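Conserved domain protein (Streptococcus pneumoniae, PDB 2I7R) is of unknown function but belongs to the glyoxalase/bleomycin resistance protein/dioxygenase superfamily, whose relatives include metal-dependent enzymes and antibiotic-binding proteins. Local coordinates at residues L9-S14 with A108-D113; P17-D22 with L48-N53; K30-N35 with Q40-S45; G91-V94 with E100-L103. One frame throughout, in Å; residues are numbered along the deposited sequence.

Contact 1: residues L9-S14 with A108-D113; sequences LDIIVS and AGLVLD
The backbones of Ile11 and Val13 pass those of Leu110 and Ala108 without pairing as strands: CA of Ile11 lies 9.0 Å from CA of Leu110, and CA of Val13 comes within 7.3 Å of CA of Ala108, so side chains span the distance. Leu110 makes the deeper of the two touches with a single methyl. Its CD2 sits 4.0 Å from Ile11 CG2 and 4.1 Å from Ile11 CD1, with Ile11 CG1 equally near, so both branches and the terminal methyl of the isoleucine gather round that one carbon while the two side chains cross obliquely. A chi1 of -44° sets Ile11 CG1 beside the backbone N and leaves CG2 anti to it, with both branches facing the leucine. Farther along, the touch is methyl to methyl, Val13 CG1 lying 4.0 Å from Ala108 CB. Ala108 and Gly109 both have positive phi, with the backbone angles of a type I' turn, and this turn leads into strand 111-116. Ile65 joins Ile11 and Leu110 from strand 65-70, while Leu9 to Ile11 pair antiparallel with a strand of the second subunit. Asp10 and Asp113 stay out of the apolar seam: Asp113 bonds to His68, and Asp10 to His68 of the second subunit. The paired four-stranded sheets, each with strand order 1-4-3-2, fit the double beta-alpha-beta-beta-beta fold of this superfamily. Where the two halves meet here, the contact is wholly apolar and therefore held by shape and exclusion of water, with little directional constraint.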
loop_
_atom_site.group_PDB
_atom_site.type_symbol
_atom_site.label_atom_id
_atom_site.label_comp_id
_atom_site.label_asym_id
_atom_site.label_seq_id
_atom_site.Cartn_x
_atom_site.Cartn_y
_atom_site.Cartn_z
ATOM N N LEU A 9 -4.245 -0.059 3.700
ATOM C CA LEU A 9 -2.877 0.377 3.707
ATOM C C LEU A 9 -2.842 1.639 4.549
ATOM O O LEU A 9 -3.657 2.549 4.346
ATOM C CB LEU A 9 -2.414 0.652 2.267
ATOM C CG LEU A 9 -1.095 1.391 2.064
ATOM C CD1 LEU A 9 0.116 0.520 2.489
ATOM C CD2 LEU A 9 -0.977 1.840 0.622
ATOM N N ASP A 10 -1.941 1.679 5.532
ATOM C CA ASP A 10 -1.752 2.909 6.290
ATOM C C ASP A 10 -0.473 3.601 5.841
ATOM O O ASP A 10 0.538 2.956 5.644
ATOM C CB ASP A 10 -1.606 2.649 7.789
ATOM C CG ASP A 10 -2.748 1.858 8.383
ATOM O OD1 ASP A 10 -3.768 1.626 7.709
ATOM O OD2 ASP A 10 -2.580 1.452 9.554
ATOM N N ILE A 11 -0.525 4.917 5.762
ATOM C CA ILE A 11 0.648 5.762 5.547
ATOM C C ILE A 11 0.843 6.598 6.813
ATOM O O ILE A 11 -0.077 7.319 7.245
ATOM C CB ILE A 11 0.484 6.752 4.331
ATOM C CG1 ILE A 11 -0.135 6.066 3.093
ATOM C CG2 ILE A 11 1.838 7.480 4.048
ATOM C CD1 ILE A 11 0.626 4.808 2.617
ATOM N N ILE A 12 2.036 6.507 7.391
ATOM C CA ILE A 12 2.353 7.258 8.609
ATOM C C ILE A 12 2.962 8.610 8.190
ATOM O O ILE A 12 3.986 8.656 7.455
ATOM C CB ILE A 12 3.346 6.502 9.491
ATOM C CG1 ILE A 12 2.905 5.067 9.746
ATOM C CG2 ILE A 12 3.622 7.256 10.784
ATOM C CD1 ILE A 12 1.414 4.921 10.023
ATOM N N VAL A 13 2.316 9.687 8.638
ATOM C CA VAL A 13 2.676 11.067 8.272
ATOM C C VAL A 13 2.509 11.999 9.494
ATOM O O VAL A 13 1.683 11.730 10.360
ATOM C CB VAL A 13 1.851 11.584 7.045
ATOM C CG1 VAL A 13 2.081 10.690 5.811
ATOM C CG2 VAL A 13 0.329 11.706 7.362
ATOM N N SER A 14 3.270 13.090 9.564
ATOM C CA SER A 14 3.160 14.004 10.717
ATOM C C SER A 14 1.996 14.989 10.627
ATOM O O SER A 14 1.515 15.483 11.652
ATOM C CB SER A 14 4.459 14.775 10.932
ATOM O OG SER A 14 4.689 15.587 9.804
ATOM N N ALA A 108 3.466 14.107 0.584
ATOM C CA ALA A 108 4.265 13.308 1.538
ATOM C C ALA A 108 5.098 12.208 0.917
ATOM O O ALA A 108 5.337 11.162 1.550
ATOM C CB ALA A 108 3.385 12.723 2.658
ATOM N N GLY A 109 5.573 12.434 -0.310
ATOM C CA GLY A 109 6.388 11.422 -0.983
ATOM C C GLY A 109 5.557 10.373 -1.730
ATOM O O GLY A 109 6.139 9.555 -2.452
ATOM N N LEU A 110 4.220 10.373 -1.581
ATOM C CA LEU A 110 3.400 9.308 -2.226
ATOM C C LEU A 110 3.359 9.556 -3.712
ATOM O O LEU A 110 3.373 10.712 -4.121
ATOM C CB LEU A 110 1.960 9.264 -1.733
ATOM C CG LEU A 110 1.822 9.005 -0.231
ATOM C CD1 LEU A 110 0.496 9.465 0.260
ATOM C CD2 LEU A 110 2.096 7.569 0.041
ATOM N N VAL A 111 3.298 8.468 -4.476
ATOM C CA VAL A 111 3.146 8.473 -5.930
ATOM C C VAL A 111 1.908 7.624 -6.270
ATOM O O VAL A 111 1.712 6.515 -5.751
ATOM C CB VAL A 111 4.410 7.874 -6.660
ATOM C CG1 VAL A 111 4.169 7.737 -8.191
ATOM C CG2 VAL A 111 5.749 8.677 -6.327
ATOM N N LEU A 112 1.065 8.157 -7.129
ATOM C CA LEU A 112 -0.189 7.481 -7.450
ATOM C C LEU A 112 -0.195 7.184 -8.937
ATOM O O LEU A 112 0.304 7.989 -9.738
ATOM C CB LEU A 112 -1.418 8.313 -7.040
ATOM C CG LEU A 112 -1.669 8.350 -5.508
ATOM C CD1 LEU A 112 -0.760 9.355 -4.837
ATOM C CD2 LEU A 112 -3.145 8.671 -5.166
ATOM N N ASP A 113 -0.748 6.026 -9.287
ATOM C CA ASP A 113 -0.988 5.680 -10.691
ATOM C C ASP A 113 -2.477 5.485 -10.895
ATOM O O ASP A 113 -3.090 4.653 -10.236
ATOM C CB ASP A 113 -0.215 4.406 -11.057
ATOM C CG ASP A 113 -0.498 3.911 -12.470
ATOM O OD1 ASP A 113 -0.775 4.735 -13.353
ATOM O OD2 ASP A 113 -0.434 2.694 -12.691
#

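Contact 2: residues P17-D22 with L48-N53; sequences PQVCAD and LMLSQN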
loop_
_atom_site.group_PDB
_atom_site.type_symbol
_atom_site.label_atom_id
_atom_site.label_comp_id
_atom_site.label_asym_id
_atom_site.label_seq_id
_atom_site.Cartn_x
_atom_site.Cartn_y
_atom_site.Cartn_z
ATOM N N PRO A 17 -4.018 16.377 8.645
ATOM C CA PRO A 17 -4.979 17.239 7.946
ATOM C C PRO A 17 -4.528 17.741 6.573
ATOM O O PRO A 17 -5.333 17.725 5.653
ATOM C CB PRO A 17 -5.260 18.374 8.954
ATOM C CG PRO A 17 -4.982 17.716 10.315
ATOM C CD PRO A 17 -3.745 16.889 10.010
ATOM N N GLN A 18 -3.266 18.138 6.422
ATOM C CA GLN A 18 -2.790 18.633 5.121
ATOM C C GLN A 18 -2.651 17.513 4.084
ATOM O O GLN A 18 -3.054 17.655 2.928
ATOM C CB GLN A 18 -1.454 19.376 5.267
ATOM C CG GLN A 18 -1.057 20.210 4.022
ATOM C CD GLN A 18 -2.141 21.234 3.632
ATOM O OE1 GLN A 18 -2.648 21.246 2.492
ATOM N NE2 GLN A 18 -2.522 22.072 4.589
ATOM N N VAL A 19 -2.057 16.401 4.505
ATOM C CA VAL A 19 -1.901 15.261 3.616
ATOM C C VAL A 19 -3.302 14.794 3.184
ATOM O O VAL A 19 -3.522 14.496 2.019
ATOM C CB VAL A 19 -1.017 14.145 4.282
ATOM C CG1 VAL A 19 -0.885 12.902 3.389
ATOM C CG2 VAL A 19 0.350 14.713 4.618
ATOM N N CYS A 20 -4.254 14.815 4.121
ATOM C CA CYS A 20 -5.641 14.400 3.869
ATOM C C CYS A 20 -6.280 15.311 2.844
ATOM O O CYS A 20 -6.829 14.825 1.836
ATOM C CB CYS A 20 -6.506 14.354 5.154
ATOM S SG CYS A 20 -8.216 13.880 4.783
ATOM N N ALA A 21 -6.212 16.620 3.108
ATOM C CA ALA A 21 -6.773 17.634 2.211
ATOM C C ALA A 21 -6.211 17.499 0.777
ATOM O O ALA A 21 -6.947 17.535 -0.211
ATOM C CB ALA A 21 -6.505 19.012 2.763
ATOM N N ASP A 22 -4.900 17.301 0.675
ATOM C CA ASP A 22 -4.238 17.123 -0.625
ATOM C C ASP A 22 -4.711 15.858 -1.364
ATOM O O ASP A 22 -4.953 15.885 -2.563
ATOM C CB ASP A 22 -2.722 17.059 -0.446
ATOM C CG ASP A 22 -2.112 18.388 -0.032
ATOM O OD1 ASP A 22 -2.824 19.408 -0.065
ATOM O OD2 ASP A 22 -0.918 18.400 0.332
ATOM N N LEU A 48 -7.543 3.256 2.509
ATOM C CA LEU A 48 -6.247 3.872 2.683
ATOM C C LEU A 48 -6.356 4.798 3.899
ATOM O O LEU A 48 -7.116 5.756 3.869
ATOM C CB LEU A 48 -5.853 4.623 1.385
ATOM C CG LEU A 48 -4.574 5.487 1.270
ATOM C CD1 LEU A 48 -3.303 4.662 1.292
ATOM C CD2 LEU A 48 -4.601 6.279 -0.027
HETATM N N MSE A 49 -5.605 4.513 4.960
HETATM C CA MSE A 49 -5.555 5.397 6.122
HETATM C C MSE A 49 -4.301 6.305 6.137
HETATM O O MSE A 49 -3.212 5.921 5.678
HETATM C CB MSE A 49 -5.568 4.580 7.428
HETATM C CG MSE A 49 -6.935 4.038 7.866
HETATM SE SE MSE A 49 -8.066 3.231 6.501
HETATM C CE MSE A 49 -9.309 2.261 7.798
ATOM N N LEU A 50 -4.459 7.488 6.707
ATOM C CA LEU A 50 -3.321 8.310 7.101
ATOM C C LEU A 50 -3.297 8.295 8.619
ATOM O O LEU A 50 -4.340 8.439 9.264
ATOM C CB LEU A 50 -3.480 9.738 6.595
ATOM C CG LEU A 50 -3.857 9.886 5.121
ATOM C CD1 LEU A 50 -4.094 11.353 4.820
ATOM C CD2 LEU A 50 -2.744 9.301 4.223
ATOM N N SER A 51 -2.131 8.095 9.203
ATOM C CA SER A 51 -2.058 8.061 10.652
ATOM C C SER A 51 -0.826 8.796 11.148
ATOM O O SER A 51 0.245 8.620 10.603
ATOM C CB SER A 51 -2.102 6.621 11.153
ATOM O OG SER A 51 -1.774 6.576 12.531
ATOM N N GLN A 52 -0.985 9.630 12.177
ATOM C CA GLN A 52 0.160 10.283 12.798
ATOM C C GLN A 52 0.789 9.356 13.848
ATOM O O GLN A 52 2.002 9.308 14.020
ATOM C CB GLN A 52 -0.263 11.613 13.406
ATOM C CG GLN A 52 0.898 12.489 13.844
ATOM C CD GLN A 52 0.456 13.578 14.818
ATOM O OE1 GLN A 52 -0.614 14.174 14.653
ATOM N NE2 GLN A 52 1.274 13.836 15.842
ATOM N N ASN A 53 -0.059 8.603 14.527
ATOM C CA ASN A 53 0.385 7.674 15.566
ATOM C C ASN A 53 1.212 6.525 14.990
ATOM O O ASN A 53 0.920 5.997 13.911
ATOM C CB ASN A 53 -0.840 7.095 16.318
ATOM C CG ASN A 53 -0.459 6.018 17.353
ATOM O OD1 ASN A 53 0.219 6.306 18.329
ATOM N ND2 ASN A 53 -0.904 4.781 17.130
#
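Apolar packing carries this contact, and Leu50 supplies all of the strand's share. Its CD1 methyl reaches the helix between two successive residues. On one of them, Val19, CG1 approaches Leu50 CD1 to 3.8 Å and Leu50 CD2 to 4.1 Å, so the fork of the leucine straddles a valine methyl. On the other, Cys20, the same CD1 lies 3.9 Å from CB and presses closer still to the main chain, 3.5 Å from Cys20 N. A leucine methyl thus rests on the helix backbone itself, and the CA atoms of Cys20 and Leu50 are only 7.3 Å apart. Val19 holds CG1 anti to its backbone N (chi1 178°), which presents that methyl to the leucine.

The polar bonds lie within each segment. The helix keeps its regular turns, for instance Ala21 N to Pro17 O at 2.9 Å. Where strand 46-51 ends, Ser51 OG donates to Asn53 O over 3.1 Å, meeting an oxygen lone pair in the carbonyl plane and tying down the bend that follows.

Here helix 16-27, following strand 5-12, lies on that strand's own sheet, consistent with the beta-alpha-beta-beta-beta topology of this superfamily. Val16 and Leu23 flank Leu50, Cys20 also touches Ala39 and Phe41 of strand 38-43, and Val19 reaches Val13 and Pro107. Strand 46-51 itself runs between strand 5-12, parallel to it, and antiparallel strand 38-43.

Contact 3: residues K30-N35 with Q40-S45; sequences KADYAN and QFTIGS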
loop_
_atom_site.group_PDB
_atom_site.type_symbol
_atom_site.label_atom_id
_atom_site.label_comp_id
_atom_site.label_asym_id
_atom_site.label_seq_id
_atom_site.Cartn_x
_atom_site.Cartn_y
_atom_site.Cartn_z
ATOM N N LYS A 30 -13.845 12.970 -0.799
ATOM C CA LYS A 30 -13.540 13.315 0.578
ATOM C C LYS A 30 -13.143 12.065 1.338
ATOM O O LYS A 30 -13.522 10.972 0.961
ATOM C CB LYS A 30 -14.759 13.990 1.261
ATOM C CG LYS A 30 -15.250 15.257 0.570
ATOM C CD LYS A 30 -14.298 16.395 0.781
ATOM C CE LYS A 30 -14.850 17.685 0.203
ATOM N NZ LYS A 30 -14.206 18.833 0.916
ATOM N N ALA A 31 -12.379 12.253 2.409
ATOM C CA ALA A 31 -12.159 11.225 3.409
ATOM C C ALA A 31 -13.517 10.771 3.966
ATOM O O ALA A 31 -14.385 11.606 4.223
ATOM C CB ALA A 31 -11.315 11.792 4.539
ATOM N N ASP A 32 -13.691 9.469 4.181
ATOM C CA ASP A 32 -14.874 8.979 4.926
ATOM C C ASP A 32 -14.922 9.574 6.311
ATOM O O ASP A 32 -15.986 9.823 6.825
ATOM C CB ASP A 32 -14.854 7.469 5.114
ATOM C CG ASP A 32 -14.883 6.707 3.829
ATOM O OD1 ASP A 32 -15.266 7.251 2.777
ATOM O OD2 ASP A 32 -14.507 5.519 3.891
ATOM N N TYR A 33 -13.761 9.773 6.920
ATOM C CA TYR A 33 -13.658 10.292 8.269
ATOM C C TYR A 33 -12.233 10.772 8.519
ATOM O O TYR A 33 -11.290 10.142 8.063
ATOM C CB TYR A 33 -14.024 9.194 9.294
ATOM C CG TYR A 33 -13.659 9.568 10.692
ATOM C CD1 TYR A 33 -14.418 10.490 11.411
ATOM C CD2 TYR A 33 -12.526 9.039 11.283
ATOM C CE1 TYR A 33 -14.056 10.860 12.700
ATOM C CE2 TYR A 33 -12.165 9.396 12.555
ATOM C CZ TYR A 33 -12.943 10.312 13.259
ATOM O OH TYR A 33 -12.549 10.652 14.529
ATOM N N ALA A 34 -12.077 11.855 9.264
ATOM C CA ALA A 34 -10.757 12.443 9.501
ATOM C C ALA A 34 -10.690 13.123 10.859
ATOM O O ALA A 34 -11.671 13.688 11.292
ATOM C CB ALA A 34 -10.435 13.453 8.405
ATOM N N ASN A 35 -9.497 13.096 11.460
ATOM C CA ASN A 35 -9.116 13.615 12.779
ATOM C C ASN A 35 -7.849 14.414 12.651
ATOM O O ASN A 35 -7.172 14.304 11.640
ATOM C CB ASN A 35 -8.696 12.443 13.698
ATOM C CG ASN A 35 -9.775 12.044 14.587
ATOM O OD1 ASN A 35 -10.803 12.716 14.621
ATOM N ND2 ASN A 35 -9.602 10.955 15.303
ATOM N N GLN A 40 -9.464 8.385 6.847
ATOM C CA GLN A 40 -9.779 7.128 6.211
ATOM C C GLN A 40 -10.384 7.419 4.875
ATOM O O GLN A 40 -11.371 8.151 4.796
ATOM C CB GLN A 40 -10.810 6.336 7.034
ATOM C CG GLN A 40 -11.541 5.217 6.245
ATOM C CD GLN A 40 -12.715 4.634 7.047
ATOM O OE1 GLN A 40 -12.593 4.405 8.255
ATOM N NE2 GLN A 40 -13.847 4.405 6.383
ATOM N N PHE A 41 -9.834 6.800 3.837
ATOM C CA PHE A 41 -10.415 6.855 2.526
ATOM C C PHE A 41 -10.846 5.460 2.151
ATOM O O PHE A 41 -10.164 4.489 2.464
ATOM C CB PHE A 41 -9.384 7.337 1.488
ATOM C CG PHE A 41 -8.976 8.781 1.641
ATOM C CD1 PHE A 41 -9.577 9.768 0.865
ATOM C CD2 PHE A 41 -7.991 9.152 2.544
ATOM C CE1 PHE A 41 -9.201 11.103 0.984
ATOM C CE2 PHE A 41 -7.597 10.506 2.652
ATOM C CZ PHE A 41 -8.200 11.461 1.883
ATOM N N THR A 42 -11.982 5.362 1.477
ATOM C CA THR A 42 -12.364 4.131 0.790
ATOM C C THR A 42 -12.147 4.372 -0.713
ATOM O O THR A 42 -12.560 5.403 -1.264
ATOM C CB THR A 42 -13.815 3.739 1.159
ATOM O OG1 THR A 42 -13.893 3.558 2.591
ATOM C CG2 THR A 42 -14.254 2.444 0.462
ATOM N N ILE A 43 -11.417 3.470 -1.352
ATOM C CA ILE A 43 -11.178 3.556 -2.777
ATOM C C ILE A 43 -11.555 2.234 -3.414
ATOM O O ILE A 43 -10.704 1.341 -3.588
ATOM C CB ILE A 43 -9.711 3.905 -3.142
ATOM C CG1 ILE A 43 -9.153 5.078 -2.295
ATOM C CG2 ILE A 43 -9.639 4.212 -4.629
ATOM C CD1 ILE A 43 -7.608 5.270 -2.357
ATOM N N GLY A 44 -12.832 2.124 -3.768
ATOM C CA GLY A 44 -13.394 0.889 -4.303
ATOM C C GLY A 44 -13.440 -0.132 -3.184
ATOM O O GLY A 44 -14.114 0.065 -2.192
ATOM N N SER A 45 -12.642 -1.183 -3.339
ATOM C CA SER A 45 -12.603 -2.351 -2.456
ATOM C C SER A 45 -11.457 -2.290 -1.470
ATOM O O SER A 45 -11.135 -3.307 -0.832
ATOM C CB SER A 45 -12.350 -3.591 -3.318
ATOM O OG SER A 45 -11.037 -3.493 -3.916
HETATM O O HOH W 1 -13.340 8.033 1.075
#
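Asp32 and Gln40 meet through complementary torsions: Asp32 carries CG beside its own N (chi1 -62°), while Gln40 sets CG anti to its N (chi1 162°) and continues extended. Gln40 NE2 thus donates to Asp32 OD2 over 2.8 Å, on the lone pair away from the other oxygen, with amide and carboxylate planes 86° apart. Thr42 OG1 also donates to OD2, but the modelled separation is implausibly short and its exact length doubtful. Asp32 OD1 takes a bond from a water 2.7 Å away, which donates to Lys30 O as well and accepts from Thr42 N, filling in between the diverging backbones.

Asp32 and Tyr33 both face Gln40, a classic beta bulge. Gln40 N gives a 2.8 Å bond to Tyr33 O, and Asp32 N a weak one of 2.7 Å to Gln40 O. On the inner side, Ala31 CA makes a CH-pi contact over one face of the Phe41 ring, 4.1 Å from its centroid.

Strands 33-35 and 38-43 form a hairpin, with 33-35 the edge strand of the sheet within this chain. Helix 16-27 backs it, Cys20 touching Ala31, Glu24 bonding Ala31 N, and Leu27 packing on Phe41; strand 46-51 lies beyond.

Contact 4: residues G91-V94 with E100-L103; sequences GPTV and ESLL
Thr93 and Ser101 make the central pair, an antiparallel hydrogen-bonded one: Thr93 N donates to Ser101 O over 3.0 Å, and Ser101 N returns a bond of 2.8 Å to Thr93 O. Each carbonyl also receives a CA-H, Pro92 CA lying 3.1 Å from Ser101 O and Glu100 CA an equal 3.1 Å from Thr93 O, a weaker contact that supplements the N-H bond. Val94 and Glu100 follow as a non-hydrogen-bonded pair, with Val94 CG2 against the backbone of Glu100.

Side chains complete this shell. Glu100 has CG anti to its N (chi1 -170°) and an extended chain, which takes it past the Thr93 carbonyl to place OE2 3.4 Å from Pro92 CB. Leu102 lies alongside the proline ring, pointing the same way, and its CD1 stands 4.0 Å from Gly91 CA and 4.2 Å from Pro92 CD. On the face holding Thr93 and Ser101, a water 3.1 Å from Ser101 OG makes a weak, longer bond to Thr93 O.

The next shell fixes these groups. Arg116 forms a salt bridge with Glu100 OE1, anchoring the carboxylate, while Asp113 OD1 accepts from Leu102 N. Asp75 OD2 lies close to Glu100 OE2, a like charge the arginine probably helps offset.

The chain turns a corner at Pro92, yet strand 88-94 remains the outermost of its sheet within the chain, forming a hairpin with strand 100-105. Helix 74-84 covers one face, where Tyr78 touches both Pro92 and Leu102, and strand 111-116 flanks strand 100-105 on its other edge.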
loop_
_atom_site.group_PDB
_atom_site.type_symbol
_atom_site.label_atom_id
_atom_site.label_comp_id
_atom_site.label_asym_id
_atom_site.label_seq_id
_atom_site.Cartn_x
_atom_site.Cartn_y
_atom_site.Cartn_z
ATOM N N GLY A 91 2.725 11.336 -18.157
ATOM C CA GLY A 91 1.407 11.730 -18.753
ATOM C C GLY A 91 0.778 10.455 -19.223
ATOM O O GLY A 91 1.427 9.403 -19.086
ATOM N N PRO A 92 -0.485 10.483 -19.718
ATOM C CA PRO A 92 -0.999 9.140 -20.042
ATOM C C PRO A 92 -0.139 8.436 -21.106
ATOM O O PRO A 92 0.304 9.060 -22.057
ATOM C CB PRO A 92 -2.441 9.391 -20.513
ATOM C CG PRO A 92 -2.791 10.767 -19.986
ATOM C CD PRO A 92 -1.485 11.525 -19.997
ATOM N N THR A 93 0.178 7.176 -20.860
ATOM C CA THR A 93 0.860 6.354 -21.834
ATOM C C THR A 93 0.252 4.968 -21.795
ATOM O O THR A 93 -0.464 4.620 -20.862
ATOM C CB THR A 93 2.387 6.313 -21.621
ATOM O OG1 THR A 93 2.698 5.867 -20.296
ATOM C CG2 THR A 93 3.006 7.681 -21.841
ATOM N N VAL A 94 0.502 4.179 -22.828
ATOM C CA VAL A 94 -0.114 2.868 -22.917
ATOM C C VAL A 94 0.944 1.815 -23.239
ATOM O O VAL A 94 1.929 2.102 -23.910
ATOM C CB VAL A 94 -1.283 2.880 -23.955
ATOM C CG1 VAL A 94 -0.755 3.043 -25.378
ATOM C CG2 VAL A 94 -2.119 1.668 -23.840
ATOM N N GLU A 100 -3.168 1.541 -20.004
ATOM C CA GLU A 100 -2.926 2.972 -20.037
ATOM C C GLU A 100 -2.720 3.444 -18.585
ATOM O O GLU A 100 -3.461 3.040 -17.693
ATOM C CB GLU A 100 -4.100 3.704 -20.679
ATOM C CG GLU A 100 -3.813 5.174 -20.978
ATOM C CD GLU A 100 -5.082 5.980 -21.217
ATOM O OE1 GLU A 100 -6.220 5.427 -21.230
ATOM O OE2 GLU A 100 -4.924 7.193 -21.415
ATOM N N SER A 101 -1.708 4.271 -18.361
ATOM C CA SER A 101 -1.469 4.790 -17.024
ATOM C C SER A 101 -1.060 6.255 -16.993
ATOM O O SER A 101 -0.680 6.828 -17.984
ATOM C CB SER A 101 -0.436 3.934 -16.284
ATOM O OG SER A 101 0.845 4.155 -16.816
ATOM N N LEU A 102 -1.162 6.818 -15.805
ATOM C CA LEU A 102 -0.907 8.218 -15.511
ATOM C C LEU A 102 -0.324 8.212 -14.097
ATOM O O LEU A 102 -0.988 7.791 -13.141
ATOM C CB LEU A 102 -2.220 9.007 -15.518
ATOM C CG LEU A 102 -2.246 10.432 -14.963
ATOM C CD1 LEU A 102 -1.337 11.340 -15.817
ATOM C CD2 LEU A 102 -3.695 10.961 -14.901
ATOM N N LEU A 103 0.909 8.674 -13.989
ATOM C CA LEU A 103 1.627 8.726 -12.725
ATOM C C LEU A 103 1.674 10.134 -12.177
ATOM O O LEU A 103 2.109 11.052 -12.876
ATOM C CB LEU A 103 3.040 8.199 -12.926
ATOM C CG LEU A 103 2.839 6.727 -12.604
ATOM C CD1 LEU A 103 3.152 5.846 -13.784
ATOM C CD2 LEU A 103 3.545 6.322 -11.288
HETATM O O HOH W 2 1.257 2.185 -19.187
#

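From the N terminus, strand 5-12 supplies the first half of contact 1, whose loop closes only near the C terminus at 108-113 and so encloses the other three contacts. Within it, contact 2 runs from helix 16-27 to strand 46-51, and contact 3, the hairpin of 30-35 with 40-45, lies inside that span. Contact 4 opens later, at 91-94, in series with contacts 2 and 3; no loops cross. Contacts 2 and 3 organise the first sheet and its helix, and contact 4 the edge of the second, about 26 Å from contact 2 between centres. Contact 1 joins the two halves, touching contact 2 through Leu9 and Met49, and contact 4 through Val111 and Leu103.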